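Local atomic coordinates of NAD-dependent benzaldehyde dehydrogenase (Legionella pneumophila, PDB entry 3RHE), a protein that is named an NAD-dependent benzaldehyde dehydrogenase but belongs to the glyoxalase/bleomycin-resistance (vicinal oxygen chelate) superfamily, its true activity remaining uncertain. Residues I58-A62 and H116-I120; P37-M41 and G51-E57. All coordinates share one frame; numbering follows the deposited sequence.

Contact 1. Residues I58-A62 and H116-I120; sequences IEPKA and HRLRI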
loop_
_atom_site.group_PDB
_atom_site.type_symbol
_atom_site.label_atom_id
_atom_site.label_comp_id
_atom_site.label_asym_id
_atom_site.label_seq_id
_atom_site.Cartn_x
_atom_site.Cartn_y
_atom_site.Cartn_z
ATOM N N ILE A 58 8.602 -4.490 3.070
ATOM C CA ILE A 58 7.375 -4.229 3.819
ATOM C C ILE A 58 7.608 -4.104 5.324
ATOM O O ILE A 58 8.366 -4.870 5.910
ATOM C CB ILE A 58 6.323 -5.329 3.626
ATOM C CG1 ILE A 58 6.212 -5.722 2.152
ATOM C CG2 ILE A 58 4.993 -4.877 4.192
ATOM C CD1 ILE A 58 5.908 -4.578 1.239
ATOM N N GLU A 59 6.944 -3.128 5.931
ATOM C CA GLU A 59 6.772 -3.074 7.370
ATOM C C GLU A 59 5.289 -2.861 7.592
ATOM O O GLU A 59 4.702 -2.013 6.935
ATOM C CB GLU A 59 7.558 -1.902 7.970
ATOM C CG GLU A 59 9.060 -2.056 7.841
ATOM C CD GLU A 59 9.563 -3.272 8.586
ATOM O OE1 GLU A 59 8.936 -3.645 9.606
ATOM O OE2 GLU A 59 10.581 -3.854 8.160
ATOM N N PRO A 60 4.679 -3.635 8.503
ATOM C CA PRO A 60 5.320 -4.669 9.321
ATOM C C PRO A 60 5.717 -5.858 8.458
ATOM O O PRO A 60 5.125 -6.054 7.397
ATOM C CB PRO A 60 4.207 -5.094 10.299
ATOM C CG PRO A 60 3.100 -4.099 10.118
ATOM C CD PRO A 60 3.223 -3.603 8.717
ATOM N N LYS A 61 6.707 -6.629 8.903
ATOM C CA LYS A 61 7.243 -7.726 8.107
ATOM C C LYS A 61 6.139 -8.581 7.501
ATOM O O LYS A 61 5.173 -8.935 8.174
ATOM C CB LYS A 61 8.180 -8.595 8.947
ATOM C CG LYS A 61 9.381 -7.848 9.494
ATOM C CD LYS A 61 10.176 -7.205 8.379
ATOM C CE LYS A 61 11.547 -6.747 8.864
ATOM N NZ LYS A 61 12.299 -6.072 7.763
ATOM N N ALA A 62 6.294 -8.905 6.222
ATOM C CA ALA A 62 5.275 -9.636 5.476
ATOM C C ALA A 62 5.412 -11.145 5.635
ATOM O O ALA A 62 6.479 -11.703 5.394
ATOM C CB ALA A 62 5.338 -9.254 4.005
ATOM N N HIS A 116 -6.675 -9.348 6.900
ATOM C CA HIS A 116 -6.345 -8.547 5.725
ATOM C C HIS A 116 -5.803 -7.200 6.198
ATOM O O HIS A 116 -6.432 -6.526 7.022
ATOM C CB HIS A 116 -7.570 -8.357 4.828
ATOM C CG HIS A 116 -8.192 -9.647 4.377
ATOM N ND1 HIS A 116 -7.546 -10.533 3.539
ATOM C CD2 HIS A 116 -9.400 -10.200 4.649
ATOM C CE1 HIS A 116 -8.326 -11.579 3.317
ATOM N NE2 HIS A 116 -9.458 -11.401 3.980
ATOM N N ARG A 117 -4.630 -6.822 5.696
ATOM C CA ARG A 117 -4.017 -5.546 6.073
ATOM C C ARG A 117 -4.643 -4.345 5.359
ATOM O O ARG A 117 -4.943 -4.379 4.155
ATOM C CB ARG A 117 -2.504 -5.569 5.840
ATOM C CG ARG A 117 -1.736 -6.520 6.747
ATOM C CD ARG A 117 -0.274 -6.606 6.327
ATOM N NE ARG A 117 0.539 -7.357 7.277
ATOM C CZ ARG A 117 1.870 -7.334 7.307
ATOM N NH1 ARG A 117 2.550 -6.596 6.427
ATOM N NH2 ARG A 117 2.520 -8.049 8.216
ATOM N N LEU A 118 -4.819 -3.283 6.126
ATOM C CA LEU A 118 -5.461 -2.065 5.670
ATOM C C LEU A 118 -4.507 -0.926 6.012
ATOM O O LEU A 118 -4.249 -0.665 7.180
ATOM C CB LEU A 118 -6.778 -1.872 6.427
ATOM C CG LEU A 118 -7.800 -3.019 6.343
ATOM C CD1 LEU A 118 -9.008 -2.711 7.207
ATOM C CD2 LEU A 118 -8.245 -3.222 4.917
ATOM N N ARG A 119 -3.986 -0.244 5.001
ATOM C CA ARG A 119 -2.967 0.761 5.248
ATOM C C ARG A 119 -3.437 2.165 4.911
ATOM O O ARG A 119 -4.039 2.396 3.862
ATOM C CB ARG A 119 -1.680 0.446 4.474
ATOM C CG ARG A 119 -0.613 1.557 4.568
ATOM C CD ARG A 119 0.604 1.281 3.667
ATOM N NE ARG A 119 1.266 0.018 3.991
ATOM C CZ ARG A 119 2.168 -0.140 4.950
ATOM N NH1 ARG A 119 2.526 0.890 5.708
ATOM N NH2 ARG A 119 2.712 -1.331 5.155
ATOM N N ILE A 120 -3.149 3.099 5.811
ATOM C CA ILE A 120 -3.354 4.520 5.554
ATOM C C ILE A 120 -1.962 5.124 5.322
ATOM O O ILE A 120 -1.033 4.844 6.077
ATOM C CB ILE A 120 -3.990 5.245 6.786
ATOM C CG1 ILE A 120 -5.326 4.612 7.218
ATOM C CG2 ILE A 120 -4.158 6.740 6.512
ATOM C CD1 ILE A 120 -6.418 4.690 6.200
#
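Arg-117 and Arg-119 reach from their strand to three consecutive backbone carbonyls of the segment Ile-58 to Ala-62. Arg-117 NH1 donates to Pro-60 O at 2.8 Å, and its NH2 donates to Lys-61 O, also at 2.8 Å, approaching from above that carbonyl's plane. A weak second bond runs from NH2 to Pro-60 O, so this oxygen is held by both terminal nitrogens of one guanidinium. The Pro-60 ring covers one face of the group near its rim, with CD 3.8 Å from NH1, while Ile-58 CG2 meets NH1 at the edge, 3.7 Å away. Arg-119 NH2 takes Glu-59 O at 2.8 Å in a nearly straight bond (166°) that lies in the guanidinium plane. The two arginines thus tie the loop that follows strand 49-54, its chain turned by a cis peptide bond before Pro-60, to strand 117-123 in the curved sheet of this glyoxalase/bleomycin-resistance fold; Pro-60 also touches Ile-96 and Val-109. An extended chain from CG to NE carries the Arg-117 guanidinium out to the loop, whereas Arg-119 bends at its third torsion (chi3 -59°). In the second shell, Tyr-13 OH bonds to Arg-117 NH1, and Glu-70 forms a salt bridge with Arg-119 NE, while Thr-107 engages Arg-119 NH1. On the outer side of the loop, Lys-61 NZ closes a salt bridge to Glu-59 OE2 at 2.8 Å.

Contact 2. Residues P37-M41 and G51-E57; sequences PTFAM and GLWAQEE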
loop_
_atom_site.group_PDB
_atom_site.type_symbol
_atom_site.label_atom_id
_atom_site.label_comp_id
_atom_site.label_asym_id
_atom_site.label_seq_id
_atom_site.Cartn_x
_atom_site.Cartn_y
_atom_site.Cartn_z
ATOM N N PRO A 37 13.256 -0.516 -8.809
ATOM C CA PRO A 37 13.665 -1.845 -8.342
ATOM C C PRO A 37 12.803 -2.347 -7.171
ATOM O O PRO A 37 12.730 -3.552 -6.943
ATOM C CB PRO A 37 15.114 -1.628 -7.884
ATOM C CG PRO A 37 15.579 -0.415 -8.628
ATOM C CD PRO A 37 14.363 0.457 -8.771
ATOM N N THR A 38 12.151 -1.436 -6.460
ATOM C CA THR A 38 11.396 -1.801 -5.262
ATOM C C THR A 38 9.871 -1.668 -5.394
ATOM O O THR A 38 9.134 -2.196 -4.568
ATOM C CB THR A 38 11.872 -0.989 -4.031
ATOM O OG1 THR A 38 11.254 -1.509 -2.851
ATOM C CG2 THR A 38 11.503 0.468 -4.171
ATOM N N PHE A 39 9.398 -0.978 -6.427
ATOM C CA PHE A 39 7.969 -0.682 -6.529
ATOM C C PHE A 39 7.554 -0.376 -7.963
ATOM O O PHE A 39 8.286 0.290 -8.697
ATOM C CB PHE A 39 7.616 0.503 -5.617
ATOM C CG PHE A 39 6.140 0.786 -5.522
ATOM C CD1 PHE A 39 5.575 1.832 -6.234
ATOM C CD2 PHE A 39 5.317 0.008 -4.717
ATOM C CE1 PHE A 39 4.222 2.098 -6.148
ATOM C CE2 PHE A 39 3.954 0.263 -4.630
ATOM C CZ PHE A 39 3.406 1.310 -5.343
ATOM N N ALA A 40 6.386 -0.872 -8.368
ATOM C CA ALA A 40 5.786 -0.447 -9.629
ATOM C C ALA A 40 4.309 -0.157 -9.407
ATOM O O ALA A 40 3.667 -0.771 -8.545
ATOM C CB ALA A 40 5.985 -1.492 -10.717
HETATM N N MSE A 41 3.775 0.799 -10.152
HETATM C CA MSE A 41 2.364 1.111 -10.040
HETATM C C MSE A 41 1.656 1.135 -11.386
HETATM O O MSE A 41 2.129 1.773 -12.333
HETATM C CB MSE A 41 2.148 2.449 -9.346
HETATM C CG MSE A 41 0.683 2.850 -9.405
HETATM SE SE MSE A 41 0.111 3.947 -7.939
HETATM C CE MSE A 41 1.036 5.587 -8.444
ATOM N N GLY A 51 -0.407 -1.491 -6.987
ATOM C CA GLY A 51 1.005 -1.406 -6.671
ATOM C C GLY A 51 1.665 -2.757 -6.425
ATOM O O GLY A 51 1.109 -3.653 -5.769
ATOM N N LEU A 52 2.871 -2.901 -6.961
ATOM C CA LEU A 52 3.683 -4.090 -6.756
ATOM C C LEU A 52 4.902 -3.689 -5.916
ATOM O O LEU A 52 5.750 -2.926 -6.373
ATOM C CB LEU A 52 4.125 -4.662 -8.100
ATOM C CG LEU A 52 3.008 -4.858 -9.137
ATOM C CD1 LEU A 52 3.601 -5.187 -10.519
ATOM C CD2 LEU A 52 2.003 -5.940 -8.690
ATOM N N TRP A 53 4.985 -4.229 -4.705
ATOM C CA TRP A 53 5.932 -3.771 -3.699
ATOM C C TRP A 53 6.838 -4.912 -3.210
ATOM O O TRP A 53 6.356 -5.966 -2.765
ATOM C CB TRP A 53 5.124 -3.154 -2.545
ATOM C CG TRP A 53 5.861 -2.247 -1.606
ATOM C CD1 TRP A 53 7.101 -1.682 -1.781
ATOM C CD2 TRP A 53 5.373 -1.766 -0.345
ATOM N NE1 TRP A 53 7.421 -0.895 -0.681
ATOM C CE2 TRP A 53 6.376 -0.930 0.207
ATOM C CE3 TRP A 53 4.190 -1.976 0.380
ATOM C CZ2 TRP A 53 6.226 -0.304 1.446
ATOM C CZ3 TRP A 53 4.048 -1.351 1.620
ATOM C CH2 TRP A 53 5.064 -0.528 2.136
ATOM N N ALA A 54 8.151 -4.708 -3.318
ATOM C CA ALA A 54 9.121 -5.725 -2.919
ATOM C C ALA A 54 8.873 -6.221 -1.495
ATOM O O ALA A 54 8.869 -5.442 -0.543
ATOM C CB ALA A 54 10.563 -5.217 -3.074
ATOM N N GLN A 55 8.684 -7.530 -1.376
ATOM C CA GLN A 55 8.320 -8.171 -0.118
ATOM C C GLN A 55 9.299 -7.822 1.002
ATOM O O GLN A 55 8.910 -7.671 2.164
ATOM C CB GLN A 55 8.266 -9.685 -0.321
ATOM C CG GLN A 55 7.478 -10.449 0.724
ATOM C CD GLN A 55 7.280 -11.914 0.340
ATOM O OE1 GLN A 55 6.654 -12.681 1.077
ATOM N NE2 GLN A 55 7.819 -12.305 -0.819
ATOM N N GLU A 56 10.566 -7.675 0.642
ATOM C CA GLU A 56 11.616 -7.411 1.614
ATOM C C GLU A 56 11.524 -6.001 2.191
ATOM O O GLU A 56 12.098 -5.713 3.239
ATOM C CB GLU A 56 12.991 -7.645 0.975
ATOM C CG GLU A 56 13.120 -7.127 -0.463
ATOM C CD GLU A 56 12.728 -8.158 -1.524
ATOM O OE1 GLU A 56 13.638 -8.813 -2.078
ATOM O OE2 GLU A 56 11.524 -8.312 -1.823
ATOM N N GLU A 57 10.797 -5.127 1.507
ATOM C CA GLU A 57 10.643 -3.741 1.946
ATOM C C GLU A 57 9.469 -3.501 2.896
ATOM O O GLU A 57 9.335 -2.414 3.460
ATOM C CB GLU A 57 10.487 -2.829 0.732
ATOM C CG GLU A 57 11.672 -2.885 -0.208
ATOM C CD GLU A 57 12.892 -2.214 0.383
ATOM O OE1 GLU A 57 12.760 -1.048 0.808
ATOM O OE2 GLU A 57 13.970 -2.851 0.433
#
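Phe-39 and Trp-53 face each other as a non-hydrogen-bonded pair in the antiparallel beta hairpin of strands 39-43 and 49-54, part of the curved mixed sheet of this glyoxalase/bleomycin-resistance fold. The short strand axes run 4.6 Å apart. With CG anti to the backbone N (chi1 -173°), the Phe-39 side chain lies across the neighbouring strand. Its CB and CG pass near Leu-52 O, and CD2 comes nearer to that oxygen, while also touching Trp-53 CD1 at 3.8 Å. Farther along the ring, CE2 and then CZ come close to Gly-51 CA, the latter at 3.9 Å; the glycine has no side chain there to meet the phenyl tip. The ring turns its edge to the five-membered ring of Trp-53 in an offset edge-to-face pair, the planes at 86°. Trp-53 CB lies in the phenyl plane, at its edge, and the indole makes a further near-perpendicular ring contact with Phe-104. Leu-11 of strand 8-14 also touches Phe-39.

Ala-40 and Leu-52 form the hydrogen-bonded pair: Ala-40 N gives to Leu-52 O at 2.9 Å, and Leu-52 N returns a bond to Ala-40 O. Their side chains point to the other face of the sheet, where helix 17-28 packs, with Glu-21 against Ala-40 and Tyr-24 against Leu-52. Where the pairing ends, Ala-54 N donates to Thr-38 O, and a 3-10 turn follows in which Glu-57 N bonds back to Ala-54 O. The same Thr-38 O lies at the indole edge, in its plane, 3.5 Å from Trp-53 CD1.

In the fold
Contact 2 closes first along the chain, pairing neighbouring strands of a hairpin through backbone bonds and an aromatic pair; contact 1 comes later and ties the loop after strand 49-54 to the distant strand 117-123, using arginine side chains on loop carbonyls. Both are partly buried and reach the same sheet, their centres about 13 Å apart. In contact 1 the buried residues are Ile-58 and Arg-119, and the loop's outer side is exposed at Lys-61; in contact 2 the buried strand residues give way to exposed Glu-57. Trp-53 joins them: its six-membered ring packs against Ile-58 CD1, and its CZ3 lies 3.8 Å from Arg-119 NH2.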